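Local structure of D-aminoacid aminotransferase-like PLP-dependent enzyme (Haemophilus somnus, 3CEB) at residues A[4-12]-A[24-35]. The protein is a pyridoxal-phosphate-dependent enzyme of the class IV aminotransferase family, probably acting as a 4-amino-4-deoxychorismate lyase. Numbering follows the deposited sequence.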
loop_
_atom_site.group_PDB
_atom_site.type_symbol
_atom_site.label_atom_id
_atom_site.label_comp_id
_atom_site.label_asym_id
_atom_site.label_seq_id
_atom_site.Cartn_x
_atom_site.Cartn_y
_atom_site.Cartn_z
ATOM N N GLN A 4 -15.405 -5.767 12.787
ATOM C CA GLN A 4 -14.822 -7.081 13.126
ATOM C C GLN A 4 -13.701 -7.560 12.209
ATOM O O GLN A 4 -13.128 -8.613 12.451
ATOM C CB GLN A 4 -15.898 -8.153 13.232
ATOM C CG GLN A 4 -16.565 -8.524 11.918
ATOM C CD GLN A 4 -17.876 -9.098 12.248
ATOM O OE1 GLN A 4 -18.626 -8.496 13.050
ATOM N NE2 GLN A 4 -18.179 -10.283 11.698
ATOM N N PHE A 5 -13.398 -6.768 11.184
ATOM C CA PHE A 5 -12.311 -7.042 10.288
ATOM C C PHE A 5 -11.283 -5.938 10.417
ATOM O O PHE A 5 -11.444 -4.862 9.860
ATOM C CB PHE A 5 -12.847 -7.071 8.882
ATOM C CG PHE A 5 -13.914 -8.086 8.684
ATOM C CD1 PHE A 5 -13.596 -9.434 8.632
ATOM C CD2 PHE A 5 -15.232 -7.707 8.553
ATOM C CE1 PHE A 5 -14.572 -10.356 8.481
ATOM C CE2 PHE A 5 -16.211 -8.640 8.402
ATOM C CZ PHE A 5 -15.882 -9.951 8.348
ATOM N N PRO A 6 -10.200 -6.200 11.125
ATOM C CA PRO A 6 -9.262 -5.133 11.439
ATOM C C PRO A 6 -8.074 -4.997 10.512
ATOM O O PRO A 6 -7.239 -4.131 10.704
ATOM C CB PRO A 6 -8.771 -5.548 12.801
ATOM C CG PRO A 6 -8.735 -7.044 12.682
ATOM C CD PRO A 6 -9.922 -7.429 11.877
ATOM N N LEU A 7 -8.012 -5.839 9.509
ATOM C CA LEU A 7 -6.963 -5.769 8.503
ATOM C C LEU A 7 -7.571 -5.885 7.086
ATOM O O LEU A 7 -8.675 -6.384 6.904
ATOM C CB LEU A 7 -5.985 -6.935 8.708
ATOM C CG LEU A 7 -5.233 -7.039 10.029
ATOM C CD1 LEU A 7 -4.602 -8.414 10.229
ATOM C CD2 LEU A 7 -4.201 -5.964 10.086
ATOM N N PHE A 8 -6.839 -5.432 6.075
ATOM C CA PHE A 8 -7.264 -5.638 4.673
ATOM C C PHE A 8 -6.131 -5.650 3.643
ATOM O O PHE A 8 -4.978 -5.331 3.953
ATOM C CB PHE A 8 -8.289 -4.604 4.271
ATOM C CG PHE A 8 -7.752 -3.208 4.148
ATOM C CD1 PHE A 8 -7.532 -2.443 5.254
ATOM C CD2 PHE A 8 -7.540 -2.631 2.893
ATOM C CE1 PHE A 8 -7.087 -1.124 5.126
ATOM C CE2 PHE A 8 -7.091 -1.323 2.769
ATOM C CZ PHE A 8 -6.857 -0.583 3.871
ATOM N N GLU A 9 -6.499 -6.063 2.432
ATOM C CA GLU A 9 -5.601 -6.094 1.282
ATOM C C GLU A 9 -6.354 -5.428 0.122
ATOM O O GLU A 9 -7.564 -5.598 -0.012
ATOM C CB GLU A 9 -5.226 -7.537 0.920
ATOM C CG GLU A 9 -4.217 -8.182 1.886
ATOM C CD GLU A 9 -2.800 -7.605 1.758
ATOM O OE1 GLU A 9 -2.438 -7.189 0.641
ATOM O OE2 GLU A 9 -2.061 -7.544 2.780
ATOM N N THR A 10 -5.664 -4.648 -0.693
ATOM C CA THR A 10 -6.279 -4.034 -1.856
ATOM C C THR A 10 -5.565 -4.573 -3.077
ATOM O O THR A 10 -4.365 -4.374 -3.239
ATOM C CB THR A 10 -6.140 -2.522 -1.785
ATOM O OG1 THR A 10 -6.737 -2.091 -0.570
ATOM C CG2 THR A 10 -6.838 -1.816 -2.922
ATOM N N ILE A 11 -6.323 -5.261 -3.922
ATOM C CA ILE A 11 -5.785 -5.909 -5.084
ATOM C C ILE A 11 -6.276 -5.275 -6.366
ATOM O O ILE A 11 -7.452 -4.948 -6.530
ATOM C CB ILE A 11 -6.169 -7.381 -5.068
ATOM C CG1 ILE A 11 -5.582 -8.043 -3.794
ATOM C CG2 ILE A 11 -5.734 -8.064 -6.384
ATOM C CD1 ILE A 11 -6.343 -9.261 -3.337
ATOM N N LEU A 12 -5.341 -5.080 -7.284
ATOM C CA LEU A 12 -5.654 -4.503 -8.582
ATOM C C LEU A 12 -5.950 -5.615 -9.592
ATOM O O LEU A 12 -5.284 -6.636 -9.615
ATOM C CB LEU A 12 -4.471 -3.664 -9.047
ATOM C CG LEU A 12 -4.452 -3.084 -10.456
ATOM C CD1 LEU A 12 -5.605 -2.123 -10.675
ATOM C CD2 LEU A 12 -3.088 -2.397 -10.709
ATOM N N HIS A 24 0.572 -10.293 -2.151
ATOM C CA HIS A 24 -0.526 -10.023 -1.278
ATOM C C HIS A 24 -0.693 -11.199 -0.344
ATOM O O HIS A 24 -0.917 -11.038 0.853
ATOM C CB HIS A 24 -1.794 -9.754 -2.079
ATOM C CG HIS A 24 -1.842 -8.398 -2.720
ATOM N ND1 HIS A 24 -2.112 -7.247 -2.008
ATOM C CD2 HIS A 24 -1.712 -8.016 -4.020
ATOM C CE1 HIS A 24 -2.113 -6.215 -2.836
ATOM N NE2 HIS A 24 -1.859 -6.649 -4.060
ATOM N N GLN A 25 -0.585 -12.400 -0.886
ATOM C CA GLN A 25 -0.728 -13.600 -0.058
ATOM C C GLN A 25 0.346 -13.599 1.033
ATOM O O GLN A 25 0.054 -13.957 2.149
ATOM C CB GLN A 25 -0.612 -14.884 -0.903
ATOM C CG GLN A 25 -0.827 -16.226 -0.119
ATOM C CD GLN A 25 -2.281 -16.443 0.243
ATOM O OE1 GLN A 25 -3.179 -16.042 -0.525
ATOM N NE2 GLN A 25 -2.535 -17.063 1.427
ATOM N N GLN A 26 1.569 -13.154 0.714
ATOM C CA GLN A 26 2.667 -13.213 1.686
ATOM C C GLN A 26 2.399 -12.306 2.856
ATOM O O GLN A 26 2.593 -12.724 4.001
ATOM C CB GLN A 26 4.040 -12.788 1.156
ATOM C CG GLN A 26 4.637 -13.668 0.144
ATOM C CD GLN A 26 6.086 -13.219 -0.218
ATOM O OE1 GLN A 26 6.394 -12.908 -1.395
ATOM N NE2 GLN A 26 6.970 -13.175 0.806
ATOM N N ARG A 27 2.003 -11.069 2.542
ATOM C CA ARG A 27 1.741 -10.057 3.562
ATOM C C ARG A 27 0.566 -10.484 4.390
ATOM O O ARG A 27 0.555 -10.350 5.620
ATOM C CB ARG A 27 1.459 -8.671 2.962
ATOM C CG ARG A 27 1.263 -7.608 4.024
ATOM C CD ARG A 27 1.212 -6.218 3.523
ATOM N NE ARG A 27 0.102 -6.022 2.606
ATOM C CZ ARG A 27 -0.097 -4.919 1.892
ATOM N NH1 ARG A 27 0.723 -3.877 2.007
ATOM N NH2 ARG A 27 -1.135 -4.866 1.048
ATOM N N TYR A 28 -0.426 -11.019 3.706
ATOM C CA TYR A 28 -1.591 -11.536 4.402
ATOM C C TYR A 28 -1.148 -12.561 5.463
ATOM O O TYR A 28 -1.541 -12.467 6.622
ATOM C CB TYR A 28 -2.616 -12.096 3.405
ATOM C CG TYR A 28 -3.685 -13.001 3.957
ATOM C CD1 TYR A 28 -4.537 -12.574 4.941
ATOM C CD2 TYR A 28 -3.871 -14.282 3.445
ATOM C CE1 TYR A 28 -5.511 -13.403 5.429
ATOM C CE2 TYR A 28 -4.840 -15.099 3.918
ATOM C CZ TYR A 28 -5.662 -14.667 4.921
ATOM O OH TYR A 28 -6.667 -15.470 5.421
ATOM N N GLU A 29 -0.302 -13.504 5.114
ATOM C CA GLU A 29 0.054 -14.524 6.106
ATOM C C GLU A 29 0.943 -13.955 7.219
ATOM O O GLU A 29 0.833 -14.341 8.381
ATOM C CB GLU A 29 0.731 -15.746 5.456
ATOM C CG GLU A 29 -0.015 -16.285 4.231
ATOM C CD GLU A 29 0.348 -17.699 3.812
ATOM O OE1 GLU A 29 1.247 -18.329 4.471
ATOM O OE2 GLU A 29 -0.301 -18.179 2.835
ATOM N N LYS A 30 1.853 -13.069 6.828
ATOM C CA LYS A 30 2.797 -12.384 7.748
ATOM C C LYS A 30 1.917 -11.638 8.768
ATOM O O LYS A 30 2.138 -11.646 9.955
ATOM C CB LYS A 30 3.629 -11.405 6.915
ATOM C CG LYS A 30 5.091 -11.185 7.207
ATOM C CD LYS A 30 5.813 -10.831 5.804
ATOM N N SER A 31 0.837 -11.072 8.270
ATOM C CA SER A 31 -0.050 -10.278 9.078
ATOM C C SER A 31 -0.832 -11.134 10.036
ATOM O O SER A 31 -0.933 -10.821 11.214
ATOM C CB SER A 31 -0.970 -9.470 8.174
ATOM O OG SER A 31 -0.179 -8.555 7.425
ATOM N N LEU A 32 -1.343 -12.248 9.541
ATOM C CA LEU A 32 -2.039 -13.190 10.401
ATOM C C LEU A 32 -1.115 -13.652 11.537
ATOM O O LEU A 32 -1.509 -13.712 12.688
ATOM C CB LEU A 32 -2.571 -14.383 9.605
ATOM C CG LEU A 32 -3.792 -14.161 8.701
ATOM C CD1 LEU A 32 -4.147 -15.469 7.991
ATOM C CD2 LEU A 32 -4.958 -13.635 9.479
ATOM N N LEU A 33 0.131 -13.945 11.203
ATOM C CA LEU A 33 1.112 -14.363 12.217
ATOM C C LEU A 33 1.441 -13.289 13.257
ATOM O O LEU A 33 1.611 -13.577 14.431
ATOM C CB LEU A 33 2.407 -14.825 11.554
ATOM C CG LEU A 33 2.266 -16.130 10.770
ATOM C CD1 LEU A 33 3.506 -16.387 9.850
ATOM C CD2 LEU A 33 2.028 -17.254 11.754
ATOM N N LYS A 34 1.542 -12.044 12.840
ATOM C CA LYS A 34 1.858 -10.980 13.797
ATOM C C LYS A 34 0.633 -10.643 14.668
ATOM O O LYS A 34 0.722 -10.613 15.882
ATOM C CB LYS A 34 2.350 -9.720 13.083
ATOM C CG LYS A 34 2.774 -8.630 14.053
ATOM C CD LYS A 34 3.084 -7.289 13.355
ATOM C CE LYS A 34 3.692 -6.250 14.328
ATOM N NZ LYS A 34 4.419 -5.167 13.579
ATOM N N PHE A 35 -0.510 -10.445 14.030
ATOM C CA PHE A 35 -1.739 -9.969 14.692
ATOM C C PHE A 35 -2.417 -11.041 15.547
ATOM O O PHE A 35 -3.067 -10.728 16.528
ATOM C CB PHE A 35 -2.735 -9.483 13.625
ATOM C CG PHE A 35 -3.847 -8.610 14.148
ATOM C CD1 PHE A 35 -3.654 -7.248 14.345
ATOM C CD2 PHE A 35 -5.092 -9.118 14.392
ATOM C CE1 PHE A 35 -4.675 -6.429 14.804
ATOM C CE2 PHE A 35 -6.112 -8.293 14.861
ATOM C CZ PHE A 35 -5.890 -6.950 15.053
HETATM O O HOH W 1 -2.684 -3.387 -1.249
HETATM O O HOH W 2 -2.518 -5.873 -6.630
#
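Strand 7-12 and helix 24-35 run almost exactly antiparallel, at 176°, with their axes 9.4 Å apart, and Glu9 reaches across to His24 and Arg27. Arg27 takes the carboxylate side-on in a two-pronged salt bridge: NE donates to the syn lone pair of Glu9 OE2 at 2.7 Å, while NH2 reaches Glu9 OE1 from above the carboxylate plane. The bend in the arginine chain at chi3 (61°) turns the guanidinium to meet both oxygens. Glu9 OE1 also accepts a nearly straight bond from His24 ND1 at 2.7 Å, in the plane of the imidazole, and three N-H groups thus hold this buried carboxylate. The His24 ring plane stands 78° from the Glu9 carboxylate plane, and Ile11 CG1 sits squarely over one face of that ring in a CH-pi contact, 3.8 Å from its centroid. Two waters extend the polar network: one bridges Arg27 NH2 and Thr10 O, the other lies between His24 NE2 and Leu12 N. Toward the other end the contact turns apolar, where Phe35 meets Leu7 CD1 through its CG at 4.0 Å and Pro6 CG through its CE2 at 3.6 Å. Arg27 NH2 also makes a weak hydrogen bond to phosphate oxygen OP2 of the cofactor-lysine adduct at position 103, so Glu9 probably helps to orient an arginine that faces the cofactor phosphate. Here helix 21-35 packs on the antiparallel N-terminal sheet of the class IV aminotransferase fold, beside the pyridoxal-phosphate site.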